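PDB 6NCW: beta-galacturonidase from Eisenbergiella tayi, which is a family 2 glycoside hydrolase that cleaves beta-linked galacturonic acid and may also have beta-glucuronidase activity. Local coordinates for residues N118-D123 with Y132-G137; K73-T78 with L112-D117. One frame throughout, in Å; residues are numbered along the deposited sequence.

Interaction 1 of 2, residues N118-D123 with Y132-G137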
# COMPACT_ATOMS: atom_id res chain seq x y z
N ASN A 118 -29.85 13.84 -3.74
CA ASN A 118 -29.27 13.14 -2.59
C ASN A 118 -28.96 14.09 -1.43
O ASN A 118 -28.21 13.73 -0.51
CB ASN A 118 -28.02 12.34 -3.01
CG ASN A 118 -26.82 13.21 -3.40
OD1 ASN A 118 -26.91 14.44 -3.48
ND2 ASN A 118 -25.69 12.56 -3.65
N SER A 119 -29.54 15.29 -1.44
CA SER A 119 -29.35 16.26 -0.36
C SER A 119 -29.81 15.69 0.97
O SER A 119 -30.78 14.94 1.06
CB SER A 119 -30.15 17.54 -0.63
OG SER A 119 -29.74 18.18 -1.83
N PHE A 120 -29.11 16.09 2.03
CA PHE A 120 -29.58 15.88 3.39
C PHE A 120 -30.33 17.12 3.86
O PHE A 120 -30.07 18.24 3.41
CB PHE A 120 -28.42 15.61 4.35
CG PHE A 120 -27.60 14.39 4.02
CD1 PHE A 120 -28.20 13.19 3.71
CD2 PHE A 120 -26.23 14.46 4.04
CE1 PHE A 120 -27.43 12.07 3.43
CE2 PHE A 120 -25.46 13.36 3.77
CZ PHE A 120 -26.06 12.17 3.46
N GLY A 121 -31.24 16.92 4.81
CA GLY A 121 -31.99 18.02 5.38
C GLY A 121 -33.33 17.58 5.95
O GLY A 121 -33.64 16.38 6.00
N PRO A 122 -34.15 18.55 6.37
CA PRO A 122 -35.38 18.21 7.11
C PRO A 122 -36.37 17.36 6.35
O PRO A 122 -37.17 16.64 6.99
CB PRO A 122 -35.98 19.59 7.43
CG PRO A 122 -34.84 20.54 7.34
CD PRO A 122 -33.92 20.00 6.29
N ASP A 123 -36.40 17.45 5.02
CA ASP A 123 -37.36 16.65 4.25
C ASP A 123 -37.02 15.17 4.29
O ASP A 123 -37.89 14.34 3.99
CB ASP A 123 -37.41 17.10 2.79
CG ASP A 123 -37.83 18.56 2.63
OD1 ASP A 123 -38.31 19.17 3.61
OD2 ASP A 123 -37.70 19.08 1.50
N TYR A 132 -22.74 5.07 6.20
CA TYR A 132 -22.79 4.55 4.85
C TYR A 132 -23.20 5.72 3.96
O TYR A 132 -23.73 6.73 4.45
CB TYR A 132 -23.77 3.37 4.69
CG TYR A 132 -25.23 3.72 4.99
CD1 TYR A 132 -25.68 3.80 6.31
CD2 TYR A 132 -26.15 3.98 3.96
CE1 TYR A 132 -27.00 4.12 6.61
CE2 TYR A 132 -27.47 4.30 4.24
CZ TYR A 132 -27.88 4.38 5.57
OH TYR A 132 -29.17 4.70 5.89
N GLN A 133 -22.97 5.58 2.66
CA GLN A 133 -23.12 6.70 1.74
C GLN A 133 -24.53 6.75 1.17
O GLN A 133 -25.11 5.71 0.84
CB GLN A 133 -22.09 6.60 0.61
CG GLN A 133 -22.20 7.71 -0.47
CD GLN A 133 -21.90 9.10 0.07
OE1 GLN A 133 -22.73 9.71 0.76
NE2 GLN A 133 -20.72 9.60 -0.22
N SER A 134 -25.10 7.96 1.08
CA SER A 134 -26.36 8.20 0.34
C SER A 134 -25.98 8.73 -1.03
O SER A 134 -25.66 9.92 -1.17
CB SER A 134 -27.26 9.20 1.06
OG SER A 134 -27.83 8.62 2.22
N TYR A 135 -26.02 7.87 -2.05
CA TYR A 135 -25.56 8.24 -3.38
C TYR A 135 -26.63 9.07 -4.09
O TYR A 135 -27.73 9.28 -3.58
CB TYR A 135 -25.20 6.99 -4.19
CG TYR A 135 -23.95 6.25 -3.68
CD1 TYR A 135 -24.04 5.19 -2.78
CD2 TYR A 135 -22.67 6.65 -4.08
CE1 TYR A 135 -22.87 4.53 -2.30
CE2 TYR A 135 -21.53 6.01 -3.64
CZ TYR A 135 -21.63 4.96 -2.74
OH TYR A 135 -20.46 4.36 -2.31
N GLY A 136 -26.29 9.59 -5.25
CA GLY A 136 -27.25 10.27 -6.11
C GLY A 136 -27.32 9.57 -7.45
O GLY A 136 -26.29 9.18 -8.00
N GLY A 137 -28.53 9.41 -7.97
CA GLY A 137 -28.67 8.92 -9.32
C GLY A 137 -29.76 7.89 -9.50
O GLY A 137 -30.47 7.54 -8.56

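Interaction 2 of 2, residues K73-T78 with L112-D117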
# COMPACT_ATOMS: atom_id res chain seq x y z
N LYS A 73 -36.91 1.14 -10.41
CA LYS A 73 -36.50 0.19 -9.38
C LYS A 73 -35.71 0.85 -8.25
O LYS A 73 -35.68 0.32 -7.14
CB LYS A 73 -35.69 -0.95 -9.98
CG LYS A 73 -36.49 -1.89 -10.89
CD LYS A 73 -37.53 -2.68 -10.11
CE LYS A 73 -38.21 -3.71 -11.03
NZ LYS A 73 -39.26 -4.50 -10.34
N GLY A 74 -35.05 1.98 -8.52
CA GLY A 74 -34.47 2.77 -7.46
C GLY A 74 -33.89 4.07 -7.96
O GLY A 74 -33.11 4.08 -8.91
N VAL A 75 -34.25 5.18 -7.33
CA VAL A 75 -33.65 6.48 -7.60
C VAL A 75 -33.11 7.01 -6.27
O VAL A 75 -33.88 7.15 -5.30
CB VAL A 75 -34.64 7.48 -8.22
CG1 VAL A 75 -33.96 8.82 -8.49
CG2 VAL A 75 -35.28 6.92 -9.52
N SER A 76 -31.81 7.32 -6.22
CA SER A 76 -31.15 7.75 -4.99
C SER A 76 -31.12 9.27 -4.88
O SER A 76 -30.57 9.94 -5.75
CB SER A 76 -29.72 7.22 -4.93
OG SER A 76 -29.68 5.81 -4.84
N HIS A 77 -31.71 9.83 -3.81
CA HIS A 77 -32.65 9.14 -2.93
C HIS A 77 -34.06 9.78 -3.03
O HIS A 77 -35.04 9.20 -2.59
CB HIS A 77 -32.17 9.14 -1.47
CG HIS A 77 -31.94 10.49 -0.88
ND1 HIS A 77 -32.92 11.46 -0.79
CD2 HIS A 77 -30.85 11.03 -0.28
CE1 HIS A 77 -32.44 12.53 -0.20
NE2 HIS A 77 -31.18 12.29 0.13
N THR A 78 -34.15 10.96 -3.64
CA THR A 78 -35.42 11.64 -3.84
C THR A 78 -35.61 11.92 -5.33
O THR A 78 -34.71 12.47 -5.97
CB THR A 78 -35.45 12.93 -3.01
OG1 THR A 78 -35.34 12.59 -1.61
CG2 THR A 78 -36.74 13.73 -3.24
N LEU A 112 -38.59 11.89 -21.34
CA LEU A 112 -38.55 11.47 -19.94
C LEU A 112 -37.42 12.20 -19.23
O LEU A 112 -36.28 12.21 -19.71
CB LEU A 112 -38.35 9.96 -19.82
CG LEU A 112 -38.25 9.42 -18.39
CD1 LEU A 112 -39.49 9.78 -17.57
CD2 LEU A 112 -38.05 7.92 -18.42
N GLU A 113 -37.73 12.82 -18.10
CA GLU A 113 -36.72 13.49 -17.30
C GLU A 113 -36.93 13.12 -15.85
O GLU A 113 -38.06 13.19 -15.35
CB GLU A 113 -36.75 15.01 -17.46
CG GLU A 113 -35.75 15.74 -16.56
CD GLU A 113 -35.72 17.24 -16.78
OE1 GLU A 113 -36.78 17.80 -17.17
OE2 GLU A 113 -34.64 17.86 -16.58
N VAL A 114 -35.86 12.70 -15.18
CA VAL A 114 -35.88 12.36 -13.77
C VAL A 114 -34.96 13.33 -13.04
O VAL A 114 -33.79 13.47 -13.40
CB VAL A 114 -35.45 10.91 -13.52
CG1 VAL A 114 -35.56 10.57 -12.04
CG2 VAL A 114 -36.29 9.98 -14.35
N ILE A 115 -35.50 14.03 -12.05
CA ILE A 115 -34.70 14.87 -11.16
C ILE A 115 -34.37 14.00 -9.95
O ILE A 115 -35.27 13.58 -9.21
CB ILE A 115 -35.44 16.15 -10.74
CG1 ILE A 115 -36.10 16.84 -11.95
CG2 ILE A 115 -34.48 17.09 -10.02
CD1 ILE A 115 -35.11 17.41 -12.92
N ALA A 116 -33.09 13.69 -9.77
CA ALA A 116 -32.62 12.93 -8.63
C ALA A 116 -31.92 13.86 -7.66
O ALA A 116 -31.21 14.78 -8.08
CB ALA A 116 -31.65 11.81 -9.05
N ASP A 117 -32.09 13.59 -6.37
CA ASP A 117 -31.61 14.47 -5.32
C ASP A 117 -31.10 13.61 -4.16
O ASP A 117 -31.83 12.75 -3.67
CB ASP A 117 -32.75 15.38 -4.85
CG ASP A 117 -32.30 16.41 -3.84
OD1 ASP A 117 -31.07 16.51 -3.58
OD2 ASP A 117 -33.17 17.12 -3.32

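Interaction 1 of 2, residues N118-D123 with Y132-G137
With chi1 at 69°, Asn118 holds CG between its own backbone N and carbonyl carbon, and its side chain reaches the backbone of Tyr135 and Gly136. Phe120 has chi1 at -61°. CG then sits beside the backbone N, and the far end of the ring comes close to Ser134. Both segments belong to the long loop that leads from strand 109-117 to strand 142-147. These strands lie in the two antiparallel sheets of the N-terminal beta-sandwich of the GH2 fold. The contact is mostly buried and has no direct hydrogen bond across it.

Asn118 packs through its CB, which lies 3.1 Å from Tyr135 O. The amide nitrogen Asn118 ND2 is 3.4 Å from Gly136 N. Both are donors, so they do not bond each other; Gly136 N gives its hydrogen bond to Glu44 OE1. Asn118 ND2 is also 3.6 Å from Ser134 O, again without a hydrogen bond. The other end of the amide is held from outside, where Gly54 N donates to Asn118 OD1. Arg53 NH1 bridges the two segments by bonding both Asn118 O and Ser134 O, so a guanidinium group supplies the polar link that the segments lack.

Phe120 meets Ser134 at the ring edge. Ser134 OG lies near the ring plane, while Ser134 CB is 3.7 Å from Phe120 CE1. That hydroxyl has its hydrogen bond with His127 ND1, within the same loop. The side chain of Ser134 is about 10 Å from that of Asp131, a galacturonate-binding residue.

The Tyr135 side chain starts away from the 118-123 segment, and its OH bonds Asp280. One face of the Tyr135 ring carries Gln133 CG, 3.5 Å above the plane and over the ring centre.

Interaction 2 of 2, residues K73-T78 with L112-D117
Backbone hydrogen bonds join His77 and Thr78 to Asp117 where two strands of the N-terminal beta-sandwich meet. Strand 78-83 begins here, beside the end of its antiparallel neighbour 109-117. Thr78 and Asp117 form an antiparallel hydrogen-bonded pair. Asp117 O accepts two consecutive amides. Thr78 N is 2.9 Å from Asp117 O and lies in the carbonyl plane. His77 N is equally near, but it approaches from above that plane, 46° out of it. The return bond, from Asp117 N to Thr78 O, is weak, with an angle of 127° at the hydrogen. A CA-H...O contact from Ala116 CA, 3.4 Å from Thr78 O, adds to it. The peptide bond between Ser76 and His77 is cis, and the chain turns there just before it joins the sheet.

The apolar contacts lie on the face of strand 109-117 that carries Val114 and Ala116. Val75 has CG1 anti to its backbone N (chi1 -180°), and this branch does the touching. Val75 CG1 lies 3.8 Å from Ala116 CB and 4.3 Å from Val114 CG1. Trp21 of strand 19-26 also packs on Val114. Thr78 and Asp117 share a face of the sheet and pack with their CB atoms 4.1 Å apart. The carboxylate of Asp117 turns to a residue farther along the chain, with OD1 bonded to Ser119 OG.

The His77 ring adds contacts of a third kind. His127 stacks on it. Asp117 O sits over one face of the ring, offset toward the rim, and its approach to ND1 is too poorly angled for a hydrogen bond. His77 ND1 instead shares a hydrogen bond of 2.8 Å with Thr78 OG1, which lies in plane at the ring edge.

Interactions 1 and 2 lie in the N-terminal beta-sandwich, with centres 12 Å apart. They come in series along the chain: interaction 2 closes at Asp117, and interaction 1 opens at the next residue as strand 109-117 runs into its loop. The two contacts also touch directly. Probable hydrogen bonds join Ser119 O to His77 NE2 and Gly137 O to Ser76 N, while Tyr135 O packs on Ser76 CB. The loop is thus tied back to the turn before strand 78-83. It carries the galacturonate-binding Asp131 between the segments of interaction 1, so this end of the sandwich contributes to the sugar site.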